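Local coordinates for Lmo0488 protein (Listeria monocytogenes serovar 1/2a, PDB 5TED), which is a LysR-type transcriptional regulator whose effector-binding domain binds shikimate, which induces activation of protocatechuate biosynthesis genes, at residues N4-F9 against T35-Q40; I59-E64 against H175-Y180; V83-P88 against H162-V167. All blocks are in the same frame, centred on the assembly; numbering follows the deposited sequence.

The three contacts lie in the effector-binding domain and reach one mixed sheet. Contact 1 (4-9 with 35-40) comes first in the chain, and both its segments precede those of contact 2 (59-64 with 175-180). Contact 3 (83-88 with 162-167) falls wholly between the two segments of contact 2. Contacts 1 and 2 have centres about 19 Å apart and touch, because strands 4-10 and 57-60 are neighbours. Contact 3 is centred about 34 Å from contact 1, on the opposite side of the chain's centre. Contact 2 holds two residues of the shikimate pocket, while contacts 1 and 3 both touch the second subunit.

Contact 1: residues N4-F9 against T35-Q40; sequences NIDLGF and TFSFFQ
Residues 4-9 pair in parallel with residues 35-40, in register from Asn4 beside Thr35 to Phe9 beside Gln40. The axes of these segments come within 4.5 Å and their directions differ by 17°. They belong to the two strands of a beta-alpha-beta unit whose helix is 17-26, part of the periplasmic-binding-protein-like fold of LysR effector domains. Five backbone hydrogen bonds join them. Ile5, Leu7 and Phe9 give their N-H groups to the carbonyls of Thr35, Ser37 and Phe39. The carbonyls of Ile5 and Leu7 accept from the N-H groups of Ser37 and Phe39.

One face carries Asn4, Asp6, Thr35, Ser37 and Phe39. With chi1 at -179° the amide of Asn4 lies opposite its own N and reaches across to Thr35. There OD1 takes the hydroxyl of Thr35 on a lone pair, with OG1 2.8 Å from Asn4 OD1. A water lies 2.7 Å from both Asn4 OD1 and Ser37 OG. Asn4 ND2 also makes a weak bond to Asp6 OD1, which in turn sits at the edge of the Phe39 ring.

The other face carries Ile5, Leu7, Phe9, Phe36, Phe38 and, at the end, the amide of Gln40. Ile5 and Phe36 run side by side, with Ile5 CB 3.8 Å from Phe36 CD2. Leu7 CD2 meets the edge of the Phe38 ring. Helix 191-208 packs on Ile5 and Leu7; helix 17-26 packs on Phe9, Phe36 and Phe38. The Phe9 ring runs beside Gln40, whose OE1 is held by backbone N atoms of Glu136 and Glu137 of the second subunit. Gln40 NE2 bonds weakly to Phe38 O and lies 3.2 Å from Phe9 CZ. Phe39 O lies over one face of the Phe9 ring, toward its rim, 3.5 Å from Phe9 CD2.

Contact 2: residues I59-E64 against H175-Y180; sequences ICSYVE and HDRFIY. With SKM ((3R,4S,5R)-3,4,5-trihydroxycyclohex-1-ene-1-carboxylic acid), chain D.
Ser61 and Arg177 meet beside the carboxylate of shikimate. Arg177 leaves the backbone with CG anti to its N (chi1 -170°) and turns about CB-CG (chi2 -65°), and this brings the guanidinium up to Ser61. From CB the chain passes through CG and CD to NE, which bonds to Gln77. At CZ the group divides. NH1 gives a hydrogen bond to Ser61 OG at 2.8 Å, close to the guanidinium plane. NH2 reaches shikimate O3 at 3.1 Å in a nearly straight bond. Ser61 OG donates a short hydrogen bond to the same O3, 2.5 Å away. Two side chains thus bind this oxygen, and the Arg177 bond probably fixes the serine hydroxyl. Ile179 CG1 lies over one face of the guanidinium.

Nearby, strand 57-60 pairs antiparallel with strand 177-184 in the effector domain's sheet. Cys60 and Tyr180 form a hydrogen-bonded pair, N to O both ways. Next to it Ile59 CG2 presses on Ile179 CG2 at 3.4 Å, a close fit for two methyl groups.

Beyond the pair, Tyr62 CB rests 3.5 Å from Tyr180 CE1. The edge of the Tyr62 ring is turned toward the face of Tyr180, with planes at 51°. One water links Tyr62 N to Phe178 O.

Contact 3: residues V83-P88 against H162-V167; sequences VAENHP and HYNVKV
Val83 and Lys166 face each other as an antiparallel hydrogen-bonded pair in the mixed sheet of the LysR effector-binding domain. They make two of the three backbone bonds: Lys166 N to Val83 O at 2.9 Å, and Val83 N to Lys166 O at 3.2 Å. Ala84 and Val165 follow as a non-hydrogen-bonded pair. The third bond runs from Glu85 N to Asn164 O at 3.1 Å. It is more bent, 135° at the hydrogen, and the donor stands above the carbonyl plane. Here the first segment leaves the sheet, with Ala84 to His87 in a type I beta turn, and the second enters it through an inverse gamma turn centred on Asn164.

The remaining contacts are van der Waals packing. Glu85 CG sits between its backbone N and carbonyl carbon (chi1 69°) and the chain runs on extended, which lays it beside Asn164, carboxylate and amide planes 24° apart. Glu85 OE1 lies 3.5 Å from Asn164 CB, so the carboxylate meets the aliphatic base of the asparagine. Val83 CG2 touches Lys166 CB at 4.1 Å.

A salt bridge leads outward from Lys166 NZ to Asp93 OD1; NZ also bonds to Tyr92 O and Ala90 O.

The pairing joins the end of strand 69-84 to the start of strand 165-170. Helix 138-146 packs on Val165 and Tyr163. Tyr163 and His162 meet the second subunit, His162 stacking on His162 of that subunit.

Contact 1: residues N4-F9 against T35-Q40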
loop_
_atom_site.group_PDB
_atom_site.type_symbol
_atom_site.label_atom_id
_atom_site.label_comp_id
_atom_site.label_asym_id
_atom_site.label_seq_id
_atom_site.Cartn_x
_atom_site.Cartn_y
_atom_site.Cartn_z
ATOM N N ASN A 4 17.895 -11.634 13.299
ATOM C CA ASN A 4 16.962 -10.898 12.470
ATOM C C ASN A 4 15.617 -11.602 12.444
ATOM O O ASN A 4 15.538 -12.824 12.580
ATOM C CB ASN A 4 17.481 -10.776 11.041
ATOM C CG ASN A 4 16.533 -10.001 10.154
ATOM O OD1 ASN A 4 16.403 -8.791 10.289
ATOM N ND2 ASN A 4 15.867 -10.695 9.233
ATOM N N ILE A 5 14.559 -10.812 12.279
ATOM C CA ILE A 5 13.205 -11.323 12.127
ATOM C C ILE A 5 12.657 -10.788 10.816
ATOM O O ILE A 5 12.581 -9.568 10.613
ATOM C CB ILE A 5 12.283 -10.925 13.290
ATOM C CG1 ILE A 5 12.785 -11.537 14.595
ATOM C CG2 ILE A 5 10.828 -11.349 12.966
ATOM C CD1 ILE A 5 12.119 -10.978 15.825
ATOM N N ASP A 6 12.283 -11.693 9.922
ATOM C CA ASP A 6 11.600 -11.299 8.698
ATOM C C ASP A 6 10.107 -11.420 8.945
ATOM O O ASP A 6 9.579 -12.529 9.084
ATOM C CB ASP A 6 12.037 -12.154 7.518
ATOM C CG ASP A 6 13.462 -11.876 7.110
ATOM O OD1 ASP A 6 13.864 -10.685 7.089
ATOM O OD2 ASP A 6 14.169 -12.847 6.821
ATOM N N LEU A 7 9.425 -10.282 8.973
ATOM C CA LEU A 7 8.010 -10.241 9.319
ATOM C C LEU A 7 7.217 -9.774 8.107
ATOM O O LEU A 7 7.416 -8.653 7.625
ATOM C CB LEU A 7 7.805 -9.307 10.506
ATOM C CG LEU A 7 6.367 -9.140 10.961
ATOM C CD1 LEU A 7 5.877 -10.479 11.572
ATOM C CD2 LEU A 7 6.366 -7.999 11.969
ATOM N N GLY A 8 6.298 -10.609 7.640
ATOM C CA GLY A 8 5.401 -10.260 6.543
ATOM C C GLY A 8 4.003 -10.001 7.075
ATOM O O GLY A 8 3.548 -10.698 7.977
ATOM N N PHE A 9 3.324 -9.003 6.508
ATOM C CA PHE A 9 2.011 -8.660 7.036
ATOM C C PHE A 9 1.111 -8.020 5.985
ATOM O O PHE A 9 1.569 -7.459 4.982
ATOM C CB PHE A 9 2.130 -7.759 8.269
ATOM C CG PHE A 9 2.944 -6.502 8.070
ATOM C CD1 PHE A 9 2.352 -5.349 7.566
ATOM C CD2 PHE A 9 4.284 -6.451 8.455
ATOM C CE1 PHE A 9 3.079 -4.166 7.436
ATOM C CE2 PHE A 9 5.022 -5.273 8.323
ATOM C CZ PHE A 9 4.423 -4.134 7.816
ATOM N N THR A 35 17.128 -7.340 14.799
ATOM C CA THR A 35 16.814 -6.528 13.631
ATOM C C THR A 35 15.601 -7.110 12.916
ATOM O O THR A 35 15.252 -8.275 13.107
ATOM C CB THR A 35 17.994 -6.453 12.660
ATOM O OG1 THR A 35 18.244 -7.753 12.081
ATOM C CG2 THR A 35 19.222 -6.010 13.431
ATOM N N PHE A 36 14.959 -6.289 12.083
ATOM C CA PHE A 36 13.774 -6.696 11.344
ATOM C C PHE A 36 13.916 -6.330 9.873
ATOM O O PHE A 36 14.572 -5.345 9.518
ATOM C CB PHE A 36 12.501 -6.002 11.829
ATOM C CG PHE A 36 12.005 -6.434 13.173
ATOM C CD1 PHE A 36 12.540 -5.901 14.334
ATOM C CD2 PHE A 36 10.942 -7.321 13.271
ATOM C CE1 PHE A 36 12.048 -6.275 15.579
ATOM C CE2 PHE A 36 10.441 -7.690 14.508
ATOM C CZ PHE A 36 10.997 -7.164 15.658
ATOM N N SER A 37 13.250 -7.111 9.025
ATOM C CA SER A 37 12.853 -6.676 7.692
ATOM C C SER A 37 11.350 -6.878 7.575
ATOM O O SER A 37 10.820 -7.869 8.085
ATOM C CB SER A 37 13.607 -7.436 6.605
ATOM O OG SER A 37 14.848 -6.792 6.348
ATOM N N PHE A 38 10.658 -5.887 7.010
ATOM C CA PHE A 38 9.201 -5.850 6.977
ATOM C C PHE A 38 8.694 -5.980 5.549
ATOM O O PHE A 38 9.088 -5.199 4.676
ATOM C CB PHE A 38 8.690 -4.546 7.581
ATOM C CG PHE A 38 9.145 -4.325 8.983
ATOM C CD1 PHE A 38 8.620 -5.081 10.008
ATOM C CD2 PHE A 38 10.112 -3.373 9.270
ATOM C CE1 PHE A 38 9.031 -4.887 11.306
ATOM C CE2 PHE A 38 10.548 -3.187 10.560
ATOM C CZ PHE A 38 9.988 -3.947 11.591
ATOM N N PHE A 39 7.785 -6.920 5.325
ATOM C CA PHE A 39 7.203 -7.167 4.011
ATOM C C PHE A 39 5.693 -6.944 4.065
ATOM O O PHE A 39 5.062 -7.236 5.082
ATOM C CB PHE A 39 7.544 -8.584 3.560
ATOM C CG PHE A 39 9.016 -8.868 3.606
ATOM C CD1 PHE A 39 9.622 -9.279 4.789
ATOM C CD2 PHE A 39 9.806 -8.674 2.483
ATOM C CE1 PHE A 39 10.990 -9.522 4.845
ATOM C CE2 PHE A 39 11.183 -8.919 2.535
ATOM C CZ PHE A 39 11.769 -9.343 3.713
ATOM N N GLN A 40 5.122 -6.394 2.979
ATOM C CA GLN A 40 3.701 -6.051 2.894
ATOM C C GLN A 40 3.052 -6.803 1.734
ATOM O O GLN A 40 3.662 -6.955 0.671
ATOM C CB GLN A 40 3.522 -4.536 2.704
ATOM C CG GLN A 40 4.003 -3.680 3.891
ATOM C CD GLN A 40 5.506 -3.563 3.976
ATOM O OE1 GLN A 40 6.156 -3.061 3.049
ATOM N NE2 GLN A 40 6.081 -4.038 5.096
HETATM O O HOH W 1 16.826 -7.116 8.169
#

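Contact 2: residues I59-E64 against H175-Y180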
loop_
_atom_site.group_PDB
_atom_site.type_symbol
_atom_site.label_atom_id
_atom_site.label_comp_id
_atom_site.label_asym_id
_atom_site.label_seq_id
_atom_site.Cartn_x
_atom_site.Cartn_y
_atom_site.Cartn_z
ATOM N N ILE A 59 1.583 -11.801 9.776
ATOM C CA ILE A 59 0.338 -11.299 10.332
ATOM C C ILE A 59 -0.651 -11.197 9.179
ATOM O O ILE A 59 -0.438 -10.399 8.249
ATOM C CB ILE A 59 0.526 -9.932 11.012
ATOM C CG1 ILE A 59 1.559 -10.043 12.156
ATOM C CG2 ILE A 59 -0.839 -9.402 11.490
ATOM C CD1 ILE A 59 1.947 -8.690 12.798
ATOM N N CYS A 60 -1.721 -11.990 9.227
ATOM C CA CYS A 60 -2.594 -12.081 8.056
ATOM C C CYS A 60 -3.947 -12.682 8.446
ATOM O O CYS A 60 -4.238 -12.911 9.626
ATOM C CB CYS A 60 -1.917 -12.896 6.942
ATOM S SG CYS A 60 -1.674 -14.627 7.373
ATOM N N SER A 61 -4.786 -12.920 7.433
ATOM C CA SER A 61 -6.094 -13.534 7.622
ATOM C C SER A 61 -5.949 -15.040 7.799
ATOM O O SER A 61 -5.004 -15.664 7.302
ATOM C CB SER A 61 -7.014 -13.267 6.422
ATOM O OG SER A 61 -7.274 -11.874 6.261
ATOM N N TYR A 62 -6.903 -15.625 8.509
ATOM C CA TYR A 62 -6.986 -17.077 8.581
ATOM C C TYR A 62 -7.291 -17.654 7.203
ATOM O O TYR A 62 -8.060 -17.077 6.429
ATOM C CB TYR A 62 -8.068 -17.485 9.578
ATOM C CG TYR A 62 -8.251 -18.982 9.718
ATOM C CD1 TYR A 62 -7.327 -19.751 10.416
ATOM C CD2 TYR A 62 -9.350 -19.627 9.165
ATOM C CE1 TYR A 62 -7.484 -21.123 10.553
ATOM C CE2 TYR A 62 -9.519 -21.006 9.304
ATOM C CZ TYR A 62 -8.581 -21.741 9.997
ATOM O OH TYR A 62 -8.727 -23.099 10.134
ATOM N N VAL A 63 -6.704 -18.810 6.899
ATOM C CA VAL A 63 -6.942 -19.501 5.638
ATOM C C VAL A 63 -7.280 -20.947 5.955
ATOM O O VAL A 63 -6.514 -21.632 6.635
ATOM C CB VAL A 63 -5.727 -19.422 4.687
ATOM C CG1 VAL A 63 -6.013 -20.198 3.394
ATOM C CG2 VAL A 63 -5.402 -17.992 4.364
ATOM N N GLU A 64 -8.425 -21.412 5.462
ATOM C CA GLU A 64 -8.830 -22.781 5.723
ATOM C C GLU A 64 -7.954 -23.762 4.954
ATOM O O GLU A 64 -7.394 -23.440 3.900
ATOM C CB GLU A 64 -10.303 -22.972 5.363
ATOM C CG GLU A 64 -11.204 -22.822 6.563
ATOM C CD GLU A 64 -12.660 -23.031 6.225
ATOM O OE1 GLU A 64 -12.960 -23.894 5.371
ATOM O OE2 GLU A 64 -13.503 -22.326 6.815
ATOM N N HIS A 175 -20.386 -9.794 11.890
ATOM C CA HIS A 175 -19.439 -10.879 12.103
ATOM C C HIS A 175 -18.047 -10.300 12.335
ATOM O O HIS A 175 -17.696 -9.237 11.814
ATOM C CB HIS A 175 -19.429 -11.879 10.934
ATOM C CG HIS A 175 -20.660 -12.740 10.854
ATOM N ND1 HIS A 175 -20.824 -13.881 11.613
ATOM C CD2 HIS A 175 -21.783 -12.627 10.103
ATOM C CE1 HIS A 175 -21.994 -14.431 11.334
ATOM N NE2 HIS A 175 -22.595 -13.691 10.420
ATOM N N ASP A 176 -17.260 -11.025 13.122
ATOM C CA ASP A 176 -15.955 -10.560 13.554
ATOM C C ASP A 176 -14.915 -10.779 12.462
ATOM O O ASP A 176 -14.921 -11.803 11.774
ATOM C CB ASP A 176 -15.547 -11.279 14.838
ATOM C CG ASP A 176 -16.548 -11.063 15.953
ATOM O OD1 ASP A 176 -16.544 -9.958 16.539
ATOM O OD2 ASP A 176 -17.348 -11.987 16.224
ATOM N N ARG A 177 -14.063 -9.784 12.268
ATOM C CA ARG A 177 -12.913 -9.870 11.369
ATOM C C ARG A 177 -11.694 -10.006 12.275
ATOM O O ARG A 177 -11.279 -9.036 12.902
ATOM C CB ARG A 177 -12.810 -8.624 10.480
ATOM C CG ARG A 177 -11.781 -8.688 9.337
ATOM C CD ARG A 177 -10.322 -8.783 9.855
ATOM N NE ARG A 177 -9.339 -8.343 8.859
ATOM C CZ ARG A 177 -8.753 -9.132 7.957
ATOM N NH1 ARG A 177 -9.038 -10.429 7.913
ATOM N NH2 ARG A 177 -7.861 -8.623 7.110
ATOM N N PHE A 178 -11.142 -11.210 12.371
ATOM C CA PHE A 178 -9.946 -11.446 13.166
ATOM C C PHE A 178 -8.713 -11.472 12.273
ATOM O O PHE A 178 -8.788 -11.835 11.095
ATOM C CB PHE A 178 -10.040 -12.758 13.938
ATOM C CG PHE A 178 -11.019 -12.719 15.067
ATOM C CD1 PHE A 178 -10.730 -12.035 16.236
ATOM C CD2 PHE A 178 -12.240 -13.361 14.953
ATOM C CE1 PHE A 178 -11.643 -12.001 17.272
ATOM C CE2 PHE A 178 -13.152 -13.331 15.984
ATOM C CZ PHE A 178 -12.859 -12.653 17.142
ATOM N N ILE A 179 -7.583 -11.081 12.858
ATOM C CA ILE A 179 -6.274 -11.118 12.212
ATOM C C ILE A 179 -5.341 -11.948 13.084
ATOM O O ILE A 179 -5.366 -11.833 14.317
ATOM C CB ILE A 179 -5.725 -9.691 12.001
ATOM C CG1 ILE A 179 -6.558 -8.962 10.937
ATOM C CG2 ILE A 179 -4.226 -9.722 11.640
ATOM C CD1 ILE A 179 -6.232 -7.506 10.809
ATOM N N TYR A 180 -4.506 -12.766 12.447
ATOM C CA TYR A 180 -3.766 -13.816 13.131
ATOM C C TYR A 180 -2.268 -13.647 12.950
ATOM O O TYR A 180 -1.803 -13.125 11.937
ATOM C CB TYR A 180 -4.173 -15.199 12.608
ATOM C CG TYR A 180 -5.614 -15.494 12.876
ATOM C CD1 TYR A 180 -6.613 -14.972 12.055
ATOM C CD2 TYR A 180 -5.992 -16.277 13.958
ATOM C CE1 TYR A 180 -7.953 -15.225 12.298
ATOM C CE2 TYR A 180 -7.340 -16.531 14.216
ATOM C CZ TYR A 180 -8.306 -16.003 13.379
ATOM O OH TYR A 180 -9.634 -16.263 13.625
HETATM O O12 SKM D . -5.198 -4.947 2.939
HETATM C C8 SKM D . -6.235 -5.479 2.121
HETATM C C6 SKM D . -5.767 -6.465 1.288
HETATM O O7 SKM D . -6.811 -7.002 0.477
HETATM C C5 SKM D . -5.121 -7.757 2.091
HETATM C C4 SKM D . -6.010 -8.282 3.134
HETATM C C1 SKM D . -5.826 -9.694 3.712
HETATM O O2 SKM D . -5.162 -10.542 3.050
HETATM O O3 SKM D . -6.352 -10.000 4.826
HETATM C C10 SKM D . -7.153 -7.330 3.729
HETATM C C9 SKM D . -7.463 -6.077 3.110
HETATM O O11 SKM D . -7.708 -5.157 4.098
HETATM O O HOH W 2 -9.021 -13.950 9.238
#

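Contact 3: residues V83-P88 against H162-V167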
loop_
_atom_site.group_PDB
_atom_site.type_symbol
_atom_site.label_atom_id
_atom_site.label_comp_id
_atom_site.label_asym_id
_atom_site.label_seq_id
_atom_site.Cartn_x
_atom_site.Cartn_y
_atom_site.Cartn_z
ATOM N N VAL A 83 -18.650 5.198 1.285
ATOM C CA VAL A 83 -19.327 5.753 0.126
ATOM C C VAL A 83 -18.839 7.174 -0.060
ATOM O O VAL A 83 -18.369 7.808 0.889
ATOM C CB VAL A 83 -20.875 5.710 0.285
ATOM C CG1 VAL A 83 -21.339 4.289 0.592
ATOM C CG2 VAL A 83 -21.342 6.663 1.383
ATOM N N ALA A 84 -18.924 7.670 -1.295
ATOM C CA ALA A 84 -18.552 9.057 -1.524
ATOM C C ALA A 84 -19.428 9.964 -0.665
ATOM O O ALA A 84 -20.555 9.620 -0.303
ATOM C CB ALA A 84 -18.679 9.422 -3.005
ATOM N N GLU A 85 -18.902 11.141 -0.339
ATOM C CA GLU A 85 -19.570 11.993 0.635
ATOM C C GLU A 85 -20.918 12.513 0.147
ATOM O O GLU A 85 -21.729 12.942 0.969
ATOM C CB GLU A 85 -18.611 13.119 1.044
ATOM C CG GLU A 85 -18.311 14.152 -0.023
ATOM C CD GLU A 85 -17.307 15.197 0.450
ATOM O OE1 GLU A 85 -16.841 15.988 -0.393
ATOM O OE2 GLU A 85 -16.962 15.213 1.654
ATOM N N ASN A 86 -21.208 12.441 -1.151
ATOM C CA ASN A 86 -22.510 12.858 -1.663
ATOM C C ASN A 86 -23.313 11.685 -2.206
ATOM O O ASN A 86 -24.295 11.887 -2.928
ATOM C CB ASN A 86 -22.340 13.935 -2.731
ATOM C CG ASN A 86 -21.766 15.215 -2.164
ATOM O OD1 ASN A 86 -22.125 15.628 -1.058
ATOM N ND2 ASN A 86 -20.849 15.837 -2.903
ATOM N N HIS A 87 -22.914 10.465 -1.863
ATOM C CA HIS A 87 -23.623 9.276 -2.291
ATOM C C HIS A 87 -24.994 9.210 -1.614
ATOM O O HIS A 87 -25.169 9.697 -0.490
ATOM C CB HIS A 87 -22.796 8.032 -1.946
ATOM C CG HIS A 87 -23.294 6.770 -2.578
ATOM N ND1 HIS A 87 -24.302 6.006 -2.027
ATOM C CD2 HIS A 87 -22.894 6.115 -3.696
ATOM C CE1 HIS A 87 -24.520 4.951 -2.791
ATOM N NE2 HIS A 87 -23.675 4.989 -3.809
ATOM N N PRO A 88 -25.994 8.632 -2.281
ATOM C CA PRO A 88 -27.305 8.493 -1.627
ATOM C C PRO A 88 -27.236 7.811 -0.274
ATOM O O PRO A 88 -28.032 8.142 0.605
ATOM C CB PRO A 88 -28.111 7.665 -2.632
ATOM C CG PRO A 88 -27.504 8.010 -3.956
ATOM C CD PRO A 88 -26.021 8.189 -3.683
ATOM N N HIS A 162 -9.739 11.027 6.109
ATOM C CA HIS A 162 -9.056 12.067 5.350
ATOM C C HIS A 162 -9.373 12.022 3.862
ATOM O O HIS A 162 -8.755 12.750 3.076
ATOM C CB HIS A 162 -7.556 11.968 5.610
ATOM C CG HIS A 162 -7.233 11.916 7.068
ATOM N ND1 HIS A 162 -7.522 12.952 7.929
ATOM C CD2 HIS A 162 -6.722 10.921 7.832
ATOM C CE1 HIS A 162 -7.167 12.612 9.156
ATOM N NE2 HIS A 162 -6.680 11.383 9.124
ATOM N N TYR A 163 -10.349 11.222 3.461
ATOM C CA TYR A 163 -10.876 11.240 2.109
ATOM C C TYR A 163 -12.299 11.778 2.137
ATOM O O TYR A 163 -12.936 11.853 3.189
ATOM C CB TYR A 163 -10.840 9.841 1.479
ATOM C CG TYR A 163 -9.442 9.319 1.237
ATOM C CD1 TYR A 163 -8.682 8.818 2.286
ATOM C CD2 TYR A 163 -8.898 9.291 -0.038
ATOM C CE1 TYR A 163 -7.411 8.324 2.083
ATOM C CE2 TYR A 163 -7.606 8.791 -0.260
ATOM C CZ TYR A 163 -6.873 8.314 0.816
ATOM O OH TYR A 163 -5.600 7.805 0.643
ATOM N N ASN A 164 -12.789 12.176 0.966
ATOM C CA ASN A 164 -14.131 12.752 0.849
ATOM C C ASN A 164 -15.164 11.626 0.818
ATOM O O ASN A 164 -15.856 11.398 -0.180
ATOM C CB ASN A 164 -14.231 13.607 -0.403
ATOM C CG ASN A 164 -13.176 14.670 -0.460
ATOM O OD1 ASN A 164 -12.873 15.299 0.544
ATOM N ND2 ASN A 164 -12.611 14.889 -1.645
ATOM N N VAL A 165 -15.266 10.919 1.950
ATOM C CA VAL A 165 -16.123 9.742 2.064
ATOM C C VAL A 165 -16.859 9.763 3.396
ATOM O O VAL A 165 -16.417 10.377 4.373
ATOM C CB VAL A 165 -15.328 8.416 1.931
ATOM C CG1 VAL A 165 -14.637 8.316 0.571
ATOM C CG2 VAL A 165 -14.299 8.290 3.061
ATOM N N LYS A 166 -17.998 9.086 3.423
ATOM C CA LYS A 166 -18.766 8.845 4.636
ATOM C C LYS A 166 -18.583 7.388 5.024
ATOM O O LYS A 166 -18.768 6.504 4.182
ATOM C CB LYS A 166 -20.250 9.152 4.403
ATOM C CG LYS A 166 -21.183 8.746 5.534
ATOM C CD LYS A 166 -20.978 9.592 6.779
ATOM C CE LYS A 166 -22.094 9.369 7.803
ATOM N NZ LYS A 166 -23.381 10.035 7.423
ATOM N N VAL A 167 -18.245 7.130 6.288
ATOM C CA VAL A 167 -18.042 5.769 6.774
ATOM C C VAL A 167 -19.310 5.332 7.496
ATOM O O VAL A 167 -19.761 6.004 8.433
ATOM C CB VAL A 167 -16.807 5.674 7.695
ATOM C CG1 VAL A 167 -16.649 4.261 8.250
ATOM C CG2 VAL A 167 -15.538 6.092 6.957
#